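Local coordinates for N-acetyl-beta-D glucosaminidase (PDB 4ZM6), which probably hydrolyses terminal N-acetyl-beta-D-glucosamine residues as a family 3 glycoside hydrolase, and carries a glucosamine N-acetyltransferase region that binds acetyl coenzyme A, at residues N113-I118 against E167-G172; V743-Y748 against V774-R779. All coordinates share one frame; numbering follows the deposited sequence.

Contact 1: N113-I118 against E167-G172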
loop_
_atom_site.group_PDB
_atom_site.type_symbol
_atom_site.label_atom_id
_atom_site.label_comp_id
_atom_site.label_asym_id
_atom_site.label_seq_id
_atom_site.Cartn_x
_atom_site.Cartn_y
_atom_site.Cartn_z
ATOM N N ASN A 113 -4.832 24.118 2.161
ATOM C CA ASN A 113 -5.198 25.495 2.464
ATOM C C ASN A 113 -4.708 26.488 1.425
ATOM O O ASN A 113 -5.433 27.413 1.059
ATOM C CB ASN A 113 -4.698 25.883 3.854
ATOM C CG ASN A 113 -5.455 25.168 4.954
ATOM O OD1 ASN A 113 -6.622 24.801 4.783
ATOM N ND2 ASN A 113 -4.799 24.957 6.082
ATOM N N VAL A 114 -3.485 26.297 0.945
ATOM C CA VAL A 114 -2.952 27.162 -0.107
ATOM C C VAL A 114 -3.862 27.119 -1.331
ATOM O O VAL A 114 -4.213 28.160 -1.877
ATOM C CB VAL A 114 -1.509 26.779 -0.483
ATOM C CG1 VAL A 114 -1.099 27.410 -1.803
ATOM C CG2 VAL A 114 -0.559 27.213 0.619
ATOM N N ALA A 115 -4.253 25.918 -1.745
ATOM C CA ALA A 115 -5.107 25.757 -2.913
ATOM C C ALA A 115 -6.488 26.391 -2.702
ATOM O O ALA A 115 -7.044 27.000 -3.618
ATOM C CB ALA A 115 -5.239 24.284 -3.270
ATOM N N MET A 116 -7.030 26.253 -1.495
ATOM C CA MET A 116 -8.320 26.846 -1.156
ATOM C C MET A 116 -8.235 28.361 -1.258
ATOM O O MET A 116 -9.078 28.990 -1.897
ATOM C CB MET A 116 -8.742 26.461 0.262
ATOM C CG MET A 116 -9.063 24.989 0.444
ATOM S SD MET A 116 -9.411 24.588 2.166
ATOM C CE MET A 116 -11.133 25.075 2.243
ATOM N N ALA A 117 -7.212 28.929 -0.624
ATOM C CA ALA A 117 -6.957 30.370 -0.654
ATOM C C ALA A 117 -6.805 30.910 -2.078
ATOM O O ALA A 117 -7.303 31.994 -2.394
ATOM C CB ALA A 117 -5.715 30.693 0.155
ATOM N N ILE A 118 -6.120 30.152 -2.931
ATOM C CA ILE A 118 -5.897 30.554 -4.316
ATOM C C ILE A 118 -7.179 30.462 -5.125
ATOM O O ILE A 118 -7.478 31.360 -5.906
ATOM C CB ILE A 118 -4.775 29.712 -4.974
ATOM C CG1 ILE A 118 -3.408 30.173 -4.460
ATOM C CG2 ILE A 118 -4.824 29.783 -6.498
ATOM C CD1 ILE A 118 -3.044 31.607 -4.808
ATOM N N GLU A 167 -8.126 18.675 -3.997
ATOM C CA GLU A 167 -9.208 18.948 -3.057
ATOM C C GLU A 167 -9.339 20.456 -2.871
ATOM O O GLU A 167 -10.371 21.035 -3.186
ATOM C CB GLU A 167 -8.970 18.254 -1.701
ATOM C CG GLU A 167 -9.815 18.804 -0.551
ATOM C CD GLU A 167 -9.831 17.916 0.682
ATOM O OE1 GLU A 167 -10.343 18.360 1.727
ATOM O OE2 GLU A 167 -9.341 16.776 0.623
ATOM N N GLY A 168 -8.279 21.087 -2.382
ATOM C CA GLY A 168 -8.301 22.517 -2.074
ATOM C C GLY A 168 -8.863 23.389 -3.183
ATOM O O GLY A 168 -9.746 24.216 -2.943
ATOM N N TYR A 169 -8.357 23.198 -4.399
ATOM C CA TYR A 169 -8.779 24.000 -5.543
ATOM C C TYR A 169 -10.244 23.772 -5.854
ATOM O O TYR A 169 -11.004 24.725 -5.986
ATOM C CB TYR A 169 -7.947 23.676 -6.792
ATOM C CG TYR A 169 -6.520 24.183 -6.760
ATOM C CD1 TYR A 169 -6.234 25.519 -6.495
ATOM C CD2 TYR A 169 -5.455 23.332 -7.030
ATOM C CE1 TYR A 169 -4.927 25.984 -6.482
ATOM C CE2 TYR A 169 -4.145 23.786 -7.013
ATOM C CZ TYR A 169 -3.883 25.111 -6.742
ATOM O OH TYR A 169 -2.580 25.557 -6.730
ATOM N N GLN A 170 -10.631 22.503 -5.961
ATOM C CA GLN A 170 -11.995 22.127 -6.349
ATOM C C GLN A 170 -13.006 22.403 -5.246
ATOM O O GLN A 170 -14.191 22.599 -5.507
ATOM C CB GLN A 170 -12.040 20.661 -6.755
ATOM C CG GLN A 170 -11.186 20.366 -7.972
ATOM C CD GLN A 170 -11.286 18.934 -8.435
ATOM O OE1 GLN A 170 -11.676 18.042 -7.685
ATOM N NE2 GLN A 170 -10.935 18.705 -9.681
ATOM N N ARG A 171 -12.524 22.428 -4.013
ATOM C CA ARG A 171 -13.343 22.789 -2.871
ATOM C C ARG A 171 -13.797 24.243 -3.004
ATOM O O ARG A 171 -14.904 24.594 -2.588
ATOM C CB ARG A 171 -12.540 22.588 -1.585
ATOM C CG ARG A 171 -13.369 22.279 -0.364
ATOM C CD ARG A 171 -12.833 21.045 0.330
ATOM N NE ARG A 171 -13.726 20.638 1.406
ATOM C CZ ARG A 171 -13.768 19.424 1.943
ATOM N NH1 ARG A 171 -12.966 18.456 1.513
ATOM N NH2 ARG A 171 -14.631 19.178 2.922
ATOM N N GLY A 172 -12.941 25.078 -3.594
ATOM C CA GLY A 172 -13.280 26.469 -3.900
ATOM C C GLY A 172 -13.963 26.675 -5.249
ATOM O O GLY A 172 -13.897 27.767 -5.816
#

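Contact 2: V743-Y748 against V774-R779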
loop_
_atom_site.group_PDB
_atom_site.type_symbol
_atom_site.label_atom_id
_atom_site.label_comp_id
_atom_site.label_asym_id
_atom_site.label_seq_id
_atom_site.Cartn_x
_atom_site.Cartn_y
_atom_site.Cartn_z
ATOM N N VAL A 743 -29.995 -2.224 20.231
ATOM C CA VAL A 743 -30.787 -3.426 19.993
ATOM C C VAL A 743 -29.895 -4.609 19.618
ATOM O O VAL A 743 -30.163 -5.733 20.044
ATOM C CB VAL A 743 -31.871 -3.198 18.915
ATOM C CG1 VAL A 743 -32.436 -4.519 18.404
ATOM C CG2 VAL A 743 -32.986 -2.332 19.480
ATOM N N GLU A 744 -28.836 -4.362 18.846
ATOM C CA GLU A 744 -27.905 -5.428 18.466
ATOM C C GLU A 744 -27.272 -6.049 19.706
ATOM O O GLU A 744 -27.051 -7.256 19.738
ATOM C CB GLU A 744 -26.827 -4.900 17.518
ATOM C CG GLU A 744 -25.995 -5.972 16.825
ATOM C CD GLU A 744 -24.845 -6.483 17.670
ATOM O OE1 GLU A 744 -24.224 -5.684 18.408
ATOM O OE2 GLU A 744 -24.561 -7.701 17.601
ATOM N N LEU A 745 -27.000 -5.221 20.718
ATOM C CA LEU A 745 -26.472 -5.685 22.006
ATOM C C LEU A 745 -27.531 -6.255 22.972
ATOM O O LEU A 745 -27.178 -6.807 24.018
ATOM C CB LEU A 745 -25.750 -4.542 22.720
ATOM C CG LEU A 745 -24.514 -3.923 22.061
ATOM C CD1 LEU A 745 -23.930 -2.870 22.988
ATOM C CD2 LEU A 745 -23.460 -4.966 21.725
ATOM N N GLY A 746 -28.813 -6.104 22.642
ATOM C CA GLY A 746 -29.901 -6.596 23.490
ATOM C C GLY A 746 -30.225 -5.722 24.690
ATOM O O GLY A 746 -30.788 -6.199 25.670
ATOM N N ASP A 747 -29.896 -4.438 24.617
ATOM C CA ASP A 747 -30.192 -3.510 25.707
ATOM C C ASP A 747 -31.589 -2.918 25.556
ATOM O O ASP A 747 -31.760 -1.695 25.452
ATOM C CB ASP A 747 -29.128 -2.406 25.799
ATOM C CG ASP A 747 -28.065 -2.710 26.819
ATOM O OD1 ASP A 747 -28.286 -3.610 27.654
ATOM O OD2 ASP A 747 -27.007 -2.040 26.801
ATOM N N TYR A 748 -32.586 -3.802 25.576
ATOM C CA TYR A 748 -33.982 -3.399 25.462
ATOM C C TYR A 748 -34.478 -2.688 26.718
ATOM O O TYR A 748 -35.407 -1.877 26.640
ATOM C CB TYR A 748 -34.868 -4.607 25.177
ATOM C CG TYR A 748 -34.809 -5.094 23.752
ATOM C CD1 TYR A 748 -35.644 -4.550 22.785
ATOM C CD2 TYR A 748 -33.938 -6.112 23.370
ATOM C CE1 TYR A 748 -35.607 -4.994 21.477
ATOM C CE2 TYR A 748 -33.896 -6.566 22.062
ATOM C CZ TYR A 748 -34.732 -6.001 21.121
ATOM O OH TYR A 748 -34.712 -6.441 19.816
ATOM N N VAL A 774 -25.374 -2.039 34.335
ATOM C CA VAL A 774 -26.663 -2.581 33.927
ATOM C C VAL A 774 -26.703 -2.706 32.408
ATOM O O VAL A 774 -27.008 -3.771 31.871
ATOM C CB VAL A 774 -27.814 -1.695 34.432
ATOM C CG1 VAL A 774 -29.150 -2.124 33.832
ATOM C CG2 VAL A 774 -27.865 -1.726 35.954
ATOM N N SER A 775 -26.392 -1.610 31.725
ATOM C CA SER A 775 -26.243 -1.610 30.275
ATOM C C SER A 775 -25.069 -2.488 29.829
ATOM O O SER A 775 -24.148 -2.741 30.598
ATOM C CB SER A 775 -26.055 -0.170 29.783
ATOM O OG SER A 775 -27.060 0.683 30.312
ATOM N N HIS A 776 -25.101 -2.926 28.574
ATOM C CA HIS A 776 -24.096 -3.846 28.032
ATOM C C HIS A 776 -22.703 -3.252 28.176
ATOM O O HIS A 776 -22.542 -2.039 28.146
ATOM C CB HIS A 776 -24.394 -4.147 26.557
ATOM C CG HIS A 776 -23.721 -5.381 26.035
ATOM N ND1 HIS A 776 -22.542 -5.345 25.323
ATOM C CD2 HIS A 776 -24.078 -6.685 26.099
ATOM C CE1 HIS A 776 -22.194 -6.572 24.981
ATOM N NE2 HIS A 776 -23.111 -7.404 25.437
ATOM N N GLU A 777 -21.697 -4.108 28.328
ATOM C CA GLU A 777 -20.316 -3.647 28.543
ATOM C C GLU A 777 -19.735 -2.845 27.363
ATOM O O GLU A 777 -18.802 -2.071 27.551
ATOM C CB GLU A 777 -19.390 -4.822 28.890
ATOM C CG GLU A 777 -19.152 -5.807 27.750
ATOM C CD GLU A 777 -18.128 -6.883 28.080
ATOM O OE1 GLU A 777 -17.527 -6.839 29.181
ATOM O OE2 GLU A 777 -17.924 -7.777 27.224
ATOM N N TYR A 778 -20.292 -3.029 26.167
ATOM C CA TYR A 778 -19.872 -2.276 24.981
ATOM C C TYR A 778 -20.652 -0.974 24.766
ATOM O O TYR A 778 -20.572 -0.372 23.696
ATOM C CB TYR A 778 -19.941 -3.144 23.705
ATOM C CG TYR A 778 -19.036 -4.366 23.717
ATOM C CD1 TYR A 778 -17.836 -4.372 24.427
ATOM C CD2 TYR A 778 -19.374 -5.512 23.002
ATOM C CE1 TYR A 778 -17.014 -5.484 24.441
ATOM C CE2 TYR A 778 -18.549 -6.629 23.007
ATOM C CZ TYR A 778 -17.370 -6.605 23.730
ATOM O OH TYR A 778 -16.535 -7.693 23.754
ATOM N N ARG A 779 -21.393 -0.535 25.777
ATOM C CA ARG A 779 -22.042 0.765 25.726
ATOM C C ARG A 779 -21.064 1.823 26.219
ATOM O O ARG A 779 -20.531 1.720 27.324
ATOM C CB ARG A 779 -23.316 0.770 26.572
ATOM C CG ARG A 779 -24.397 -0.162 26.049
ATOM C CD ARG A 779 -25.145 0.429 24.861
ATOM N NE ARG A 779 -25.910 1.623 25.227
ATOM C CZ ARG A 779 -27.057 1.624 25.914
ATOM N NH1 ARG A 779 -27.607 0.491 26.343
ATOM N NH2 ARG A 779 -27.658 2.777 26.192
#

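Contact 1: N113-I118 against E167-G172
A115 sits squarely over the ring of Y169: its CB is 3.5 Å from the ring centroid and only 8° off the normal, a CH-pi contact. Y169 CB leaves its helix away from the partner, but CG lies beside the backbone N (chi1 -72°), and the ring then lies across A115, with Y169 CD1 3.3 Å from A115 O. I118 comes to the ring from its edge, CG2 lying 3.8 Å from Y169 CE1. Beside this patch the backbones themselves meet. M116 CA makes a CA-H...O contact of 3.5 Å with G168 O, and M116 CG runs past G168, which has no side chain to hold the helices apart; the segment axes approach to 6.9 Å. The segments 113-118 and 167-171 run in the same direction with their axes 26° apart; they lie on helices 108-125 and 155-171, packed as neighbouring outer helices are in the TIM-barrel-like N-terminal domain of glycoside hydrolase family 3. S119 OG, one turn on in helix 108-125, has the carbonyl oxygens of A115 and M116 within hydrogen-bonding range and G168 O weakly so; its single proton can serve them only in turn. Y169 OH has a weak bond to N83. R171 NH1 bridges to E167 OE1 at 2.6 Å one turn back, while E167 also pairs with R640 and R171 with the C-terminal carboxylate of F858.

Contact 2: V743-Y748 against V774-R779
D747 OD2 rests against S775, 3.6 Å from its CB, where 774-779 starts to engage the end of helix 736-745. The hydroxyl of S775 is occupied elsewhere, with D750 and the backbone N of T771. Next along, H776 supplies the one hydrogen bond from a backbone donor between the segments: its N-H points almost straight (174°) at the syn lone pair of D747 OD2, 2.7 Å away. The imidazole, its CG anti to the backbone N (chi1 -161°), lies against L745. That leucine crosses it at about a right angle and lays CD2 over one face, 4.1 Å from the ring centroid in a CH-pi contact. H776 also opens a type I beta turn to R779, within which Y778 N makes a weak bond to H776 ND1. Y778 adds its CB to the hydrophobic patch, 4.1 Å from L745 CD1. At the close of the turn R779, its chain bent at chi2 and chi3, curls back so that NH1 forms a salt bridge of 2.6 Å with D747 OD2. The bond lies close to the guanidinium plane but comes from above the carboxylate, the two planes standing 69° apart. One oxygen thus accepts two bonds, and R779 is itself braced by salt bridges to D750 and D781. On the helix side, G746 at positive phi ends helix 736-745 in a Schellman motif, and the loop after strand 763-771 of the acetyltransferase-like C-terminal region is pinned to that capped end.

The two contacts belong to different parts of a multi-domain chain. Contact 1 comes first in sequence and joins two helices of the family 3 glycosidase region near the centre of the chain; contact 2 follows more than 500 residues later, in the C-terminal acetyltransferase-like region, about 39 Å from that centre. The centres of the two contacts are 44 Å apart and their nearest atoms about 29 Å, with no touch and no shared helix or sheet. Contact 1 is nevertheless a place where the glycosidase part meets the acetyltransferase part, which reaches it through residues such as K677 and D645. Both contacts lie away from the acetyl-CoA site.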